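Local coordinates for transcription antitermination protein NusB (Thermotoga maritima, PDB 1TZV), which probably takes part in transcription antitermination, binding the boxA RNA sequence of ribosomal RNA operons, and exists mainly as a monomer in equilibrium with a homodimer, at residues M8-L16 against A43-I54. Numbering follows the deposited sequence. Where two conformers were deposited one is given.
Sequences MRLAVFKAL and AKEDARRYIRGI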
loop_
_atom_site.group_PDB
_atom_site.type_symbol
_atom_site.label_atom_id
_atom_site.label_comp_id
_atom_site.label_asym_id
_atom_site.label_seq_id
_atom_site.Cartn_x
_atom_site.Cartn_y
_atom_site.Cartn_z
ATOM N N MET A 8 -7.008 1.728 -9.156
ATOM C CA MET A 8 -5.892 2.666 -9.077
ATOM C C MET A 8 -4.913 2.115 -8.027
ATOM O O MET A 8 -3.714 1.997 -8.296
ATOM C CB MET A 8 -6.416 4.047 -8.646
ATOM C CG MET A 8 -5.366 5.141 -8.418
ATOM S SD MET A 8 -4.385 5.026 -6.904
ATOM C CE MET A 8 -5.642 5.398 -5.657
ATOM N N ARG A 9 -5.424 1.762 -6.845
ATOM C CA ARG A 9 -4.570 1.261 -5.779
ATOM C C ARG A 9 -3.895 -0.049 -6.146
ATOM O O ARG A 9 -2.741 -0.277 -5.759
ATOM C CB ARG A 9 -5.350 1.085 -4.473
ATOM C CG ARG A 9 -4.443 0.857 -3.281
ATOM C CD ARG A 9 -5.207 0.488 -2.033
ATOM N NE ARG A 9 -6.021 1.568 -1.484
ATOM C CZ ARG A 9 -7.340 1.630 -1.587
ATOM N NH1 ARG A 9 -8.018 0.695 -2.238
ATOM N NH2 ARG A 9 -7.993 2.596 -0.965
ATOM N N LEU A 10 -4.597 -0.909 -6.880
ATOM C CA LEU A 10 -3.998 -2.175 -7.290
ATOM C C LEU A 10 -2.828 -1.940 -8.239
ATOM O O LEU A 10 -1.871 -2.707 -8.241
ATOM C CB LEU A 10 -5.025 -3.091 -7.965
ATOM C CG LEU A 10 -5.816 -4.056 -7.077
ATOM C CD1 LEU A 10 -6.841 -4.757 -7.959
ATOM C CD2 LEU A 10 -4.887 -5.068 -6.377
ATOM N N ALA A 11 -2.892 -0.890 -9.055
ATOM C CA ALA A 11 -1.777 -0.607 -9.975
ATOM C C ALA A 11 -0.534 -0.245 -9.152
ATOM O O ALA A 11 0.590 -0.630 -9.497
ATOM C CB ALA A 11 -2.138 0.547 -10.929
ATOM N N VAL A 12 -0.737 0.519 -8.076
ATOM C CA VAL A 12 0.358 0.894 -7.185
ATOM C C VAL A 12 0.942 -0.391 -6.577
ATOM O O VAL A 12 2.163 -0.594 -6.567
ATOM C CB VAL A 12 -0.151 1.849 -6.064
ATOM C CG1 VAL A 12 0.951 2.101 -5.077
ATOM C CG2 VAL A 12 -0.625 3.166 -6.668
ATOM N N PHE A 13 0.059 -1.262 -6.093
ATOM C CA PHE A 13 0.513 -2.516 -5.517
ATOM C C PHE A 13 1.281 -3.340 -6.547
ATOM O O PHE A 13 2.337 -3.874 -6.226
ATOM C CB PHE A 13 -0.655 -3.337 -4.981
ATOM C CG PHE A 13 -0.234 -4.698 -4.518
ATOM C CD1 PHE A 13 0.439 -4.851 -3.316
ATOM C CD2 PHE A 13 -0.397 -5.796 -5.339
ATOM C CE1 PHE A 13 0.963 -6.099 -2.945
ATOM C CE2 PHE A 13 0.119 -7.046 -4.983
ATOM C CZ PHE A 13 0.801 -7.192 -3.783
ATOM N N LYS A 14 0.765 -3.450 -7.768
ATOM C CA LYS A 14 1.468 -4.221 -8.788
ATOM C C LYS A 14 2.858 -3.674 -9.071
ATOM O O LYS A 14 3.792 -4.450 -9.293
ATOM C CB LYS A 14 0.641 -4.280 -10.072
ATOM C CG LYS A 14 -0.644 -5.079 -9.922
ATOM C CD LYS A 14 -1.408 -5.175 -11.236
ATOM C CE LYS A 14 -1.856 -3.807 -11.718
ATOM N NZ LYS A 14 -2.489 -3.866 -13.059
ATOM N N ALA A 15 3.023 -2.354 -9.055
ATOM C CA ALA A 15 4.347 -1.777 -9.292
ATOM C C ALA A 15 5.284 -2.180 -8.147
ATOM O O ALA A 15 6.429 -2.564 -8.382
ATOM C CB ALA A 15 4.256 -0.245 -9.424
ATOM N N LEU A 16 4.799 -2.111 -6.901
ATOM C CA LEU A 16 5.603 -2.506 -5.743
ATOM C C LEU A 16 5.976 -3.988 -5.833
ATOM O O LEU A 16 7.118 -4.351 -5.580
ATOM C CB LEU A 16 4.836 -2.264 -4.430
ATOM C CG LEU A 16 4.550 -0.802 -4.118
ATOM C CD1 LEU A 16 3.575 -0.733 -2.959
ATOM C CD2 LEU A 16 5.824 -0.078 -3.768
ATOM N N ALA A 43 -6.774 8.524 -12.181
ATOM C CA ALA A 43 -6.152 7.306 -11.653
ATOM C C ALA A 43 -4.643 7.314 -11.921
ATOM O O ALA A 43 -3.858 6.871 -11.080
ATOM C CB ALA A 43 -6.791 6.086 -12.275
ATOM N N LYS A 44 -4.219 7.823 -13.074
ATOM C CA LYS A 44 -2.794 7.874 -13.362
ATOM C C LYS A 44 -2.120 8.860 -12.426
ATOM O O LYS A 44 -1.038 8.607 -11.916
ATOM C CB LYS A 44 -2.548 8.286 -14.816
ATOM C CG LYS A 44 -2.953 7.233 -15.824
ATOM C CD LYS A 44 -2.690 7.728 -17.252
ATOM C CE LYS A 44 -3.043 6.668 -18.284
ATOM N NZ LYS A 44 -3.003 7.205 -19.674
ATOM N N GLU A 45 -2.754 10.007 -12.231
ATOM C CA GLU A 45 -2.222 11.029 -11.339
ATOM C C GLU A 45 -2.089 10.463 -9.924
ATOM O O GLU A 45 -1.056 10.611 -9.273
ATOM C CB GLU A 45 -3.171 12.235 -11.317
ATOM C CG GLU A 45 -2.763 13.378 -10.420
ATOM C CD GLU A 45 -3.868 14.415 -10.283
ATOM O OE1 GLU A 45 -4.660 14.569 -11.243
ATOM O OE2 GLU A 45 -3.936 15.080 -9.225
ATOM N N ASP A 46 -3.157 9.832 -9.446
ATOM C CA ASP A 46 -3.147 9.271 -8.102
ATOM C C ASP A 46 -2.091 8.175 -7.936
ATOM O O ASP A 46 -1.319 8.213 -6.984
ATOM C CB ASP A 46 -4.529 8.718 -7.749
ATOM C CG ASP A 46 -5.590 9.799 -7.663
ATOM O OD1 ASP A 46 -5.233 10.976 -7.462
ATOM O OD2 ASP A 46 -6.788 9.455 -7.772
ATOM N N ALA A 47 -2.051 7.224 -8.861
ATOM C CA ALA A 47 -1.072 6.136 -8.763
ATOM C C ALA A 47 0.348 6.674 -8.737
ATOM O O ALA A 47 1.174 6.230 -7.944
ATOM C CB ALA A 47 -1.253 5.170 -9.897
ATOM N N ARG A 48 0.628 7.672 -9.583
ATOM C CA ARG A 48 1.959 8.279 -9.612
ATOM C C ARG A 48 2.302 8.964 -8.272
ATOM O O ARG A 48 3.436 8.855 -7.782
ATOM C CB ARG A 48 2.060 9.287 -10.781
ATOM C CG ARG A 48 2.074 8.605 -12.126
ATOM C CD ARG A 48 1.876 9.589 -13.291
ATOM N NE ARG A 48 1.892 8.854 -14.548
ATOM C CZ ARG A 48 1.169 9.175 -15.620
ATOM N NH1 ARG A 48 1.249 8.432 -16.713
ATOM N NH2 ARG A 48 0.378 10.233 -15.587
ATOM N N ARG A 49 1.343 9.676 -7.684
ATOM C CA ARG A 49 1.573 10.344 -6.410
ATOM C C ARG A 49 1.872 9.284 -5.325
ATOM O O ARG A 49 2.790 9.447 -4.503
ATOM C CB ARG A 49 0.351 11.188 -6.005
ATOM C CG ARG A 49 0.547 11.917 -4.695
ATOM C CD ARG A 49 -0.679 12.748 -4.265
ATOM N NE ARG A 49 -1.840 11.915 -3.954
ATOM C CZ ARG A 49 -2.859 11.722 -4.783
ATOM N NH1 ARG A 49 -3.865 10.938 -4.424
ATOM N NH2 ARG A 49 -2.892 12.328 -5.962
ATOM N N TYR A 50 1.074 8.216 -5.313
ATOM C CA TYR A 50 1.288 7.121 -4.355
ATOM C C TYR A 50 2.697 6.526 -4.475
ATOM O O TYR A 50 3.423 6.399 -3.483
ATOM C CB TYR A 50 0.275 5.976 -4.583
ATOM C CG TYR A 50 -1.044 6.067 -3.831
ATOM C CD1 TYR A 50 -1.929 7.132 -4.053
ATOM C CD2 TYR A 50 -1.431 5.063 -2.931
ATOM C CE1 TYR A 50 -3.169 7.179 -3.408
ATOM C CE2 TYR A 50 -2.667 5.114 -2.280
ATOM C CZ TYR A 50 -3.527 6.162 -2.529
ATOM O OH TYR A 50 -4.769 6.155 -1.940
ATOM N N ILE A 51 3.070 6.147 -5.690
ATOM C CA ILE A 51 4.383 5.537 -5.896
ATOM C C ILE A 51 5.506 6.492 -5.510
ATOM O O ILE A 51 6.466 6.092 -4.856
ATOM C CB ILE A 51 4.511 5.027 -7.348
ATOM C CG1 ILE A 51 3.735 3.707 -7.483
ATOM C CG2 ILE A 51 5.984 4.853 -7.742
ATOM C CD1 ILE A 51 4.262 2.546 -6.594
ATOM N N ARG A 52 5.392 7.768 -5.870
ATOM C CA ARG A 52 6.451 8.700 -5.491
ATOM C C ARG A 52 6.476 8.906 -3.983
ATOM O O ARG A 52 7.551 9.025 -3.392
ATOM C CB ARG A 52 6.291 10.024 -6.232
ATOM C CG ARG A 52 6.722 9.878 -7.685
ATOM C CD ARG A 52 6.573 11.151 -8.492
ATOM N NE ARG A 52 7.489 12.214 -8.082
ATOM C CZ ARG A 52 7.564 13.388 -8.711
ATOM N NH1 ARG A 52 6.780 13.609 -9.754
ATOM N NH2 ARG A 52 8.405 14.324 -8.296
ATOM N N GLY A 53 5.294 8.914 -3.364
ATOM C CA GLY A 53 5.202 9.085 -1.924
ATOM C C GLY A 53 5.789 7.916 -1.154
ATOM O O GLY A 53 6.438 8.087 -0.125
ATOM N N ILE A 54 5.559 6.706 -1.658
ATOM C CA ILE A 54 6.090 5.523 -1.004
ATOM C C ILE A 54 7.606 5.513 -1.194
ATOM O O ILE A 54 8.350 5.239 -0.257
ATOM C CB ILE A 54 5.435 4.255 -1.585
ATOM C CG1 ILE A 54 3.955 4.221 -1.157
ATOM C CG2 ILE A 54 6.199 3.004 -1.132
ATOM C CD1 ILE A 54 3.094 3.250 -1.956
#
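Met8, Val12 and Leu16 of helix 5-19 pack against one side of helix 41-56 in a buried, apolar helix-helix contact that illustrates how knobs-into-holes packing works between two helices running roughly the same way. The segment axes approach to 8.9 Å and cross at -40°, and 505 Å² of surface is buried. Ala43 and Ala47, whose CA atoms are nearest those of Met8 and Val12 across the contact, probably help the helices come this close; Val12 CG2 lies 3.7 Å from Ala47 CA.

Met8 is the first knob, set among Ala43, Asp46, Ala47 and Tyr50. With CG anti to the backbone N (chi1 176°) and bends at the next two torsions, the chain lays its sulfur over one face of the Tyr50 ring, toward the rim. Met8 SD stands 4.4 Å from the Tyr50 ring centroid, a Met-aromatic contact, while Met8 CE meets Tyr50 CE1 at 3.8 Å. Replacing this side chain with alanine would remove SD and CE, which would probably leave a gap over the Tyr50 face and the ring without its sulfur neighbour. The hydroxyl of Tyr50 is hydrogen-bonded to Glu91 of helix 79-94, which also forms a salt bridge with Arg9, so the ring is tied to a third helix.

One turn on, Val12 is the second knob, and its two methyls divide the work. Val12 CG2 presses on Tyr50 CB at 3.6 Å, whereas Val12 CG1 meets Ile51 CD1 at 3.7 Å and also reaches Ile54 CD1. The same Ile51 CD1 also lies 4.0 Å from Ala15 CB. Farther along, Leu16 and Ile54 meet tip to tip, Leu16 CD2 lying 4.1 Å from Ile54 CG2.

Leu27 of helix 27-34 touches both Leu16 and Ile51, extending the apolar layer. Interlocking of this kind is typical of all-helical bundles, here within the NusB fold.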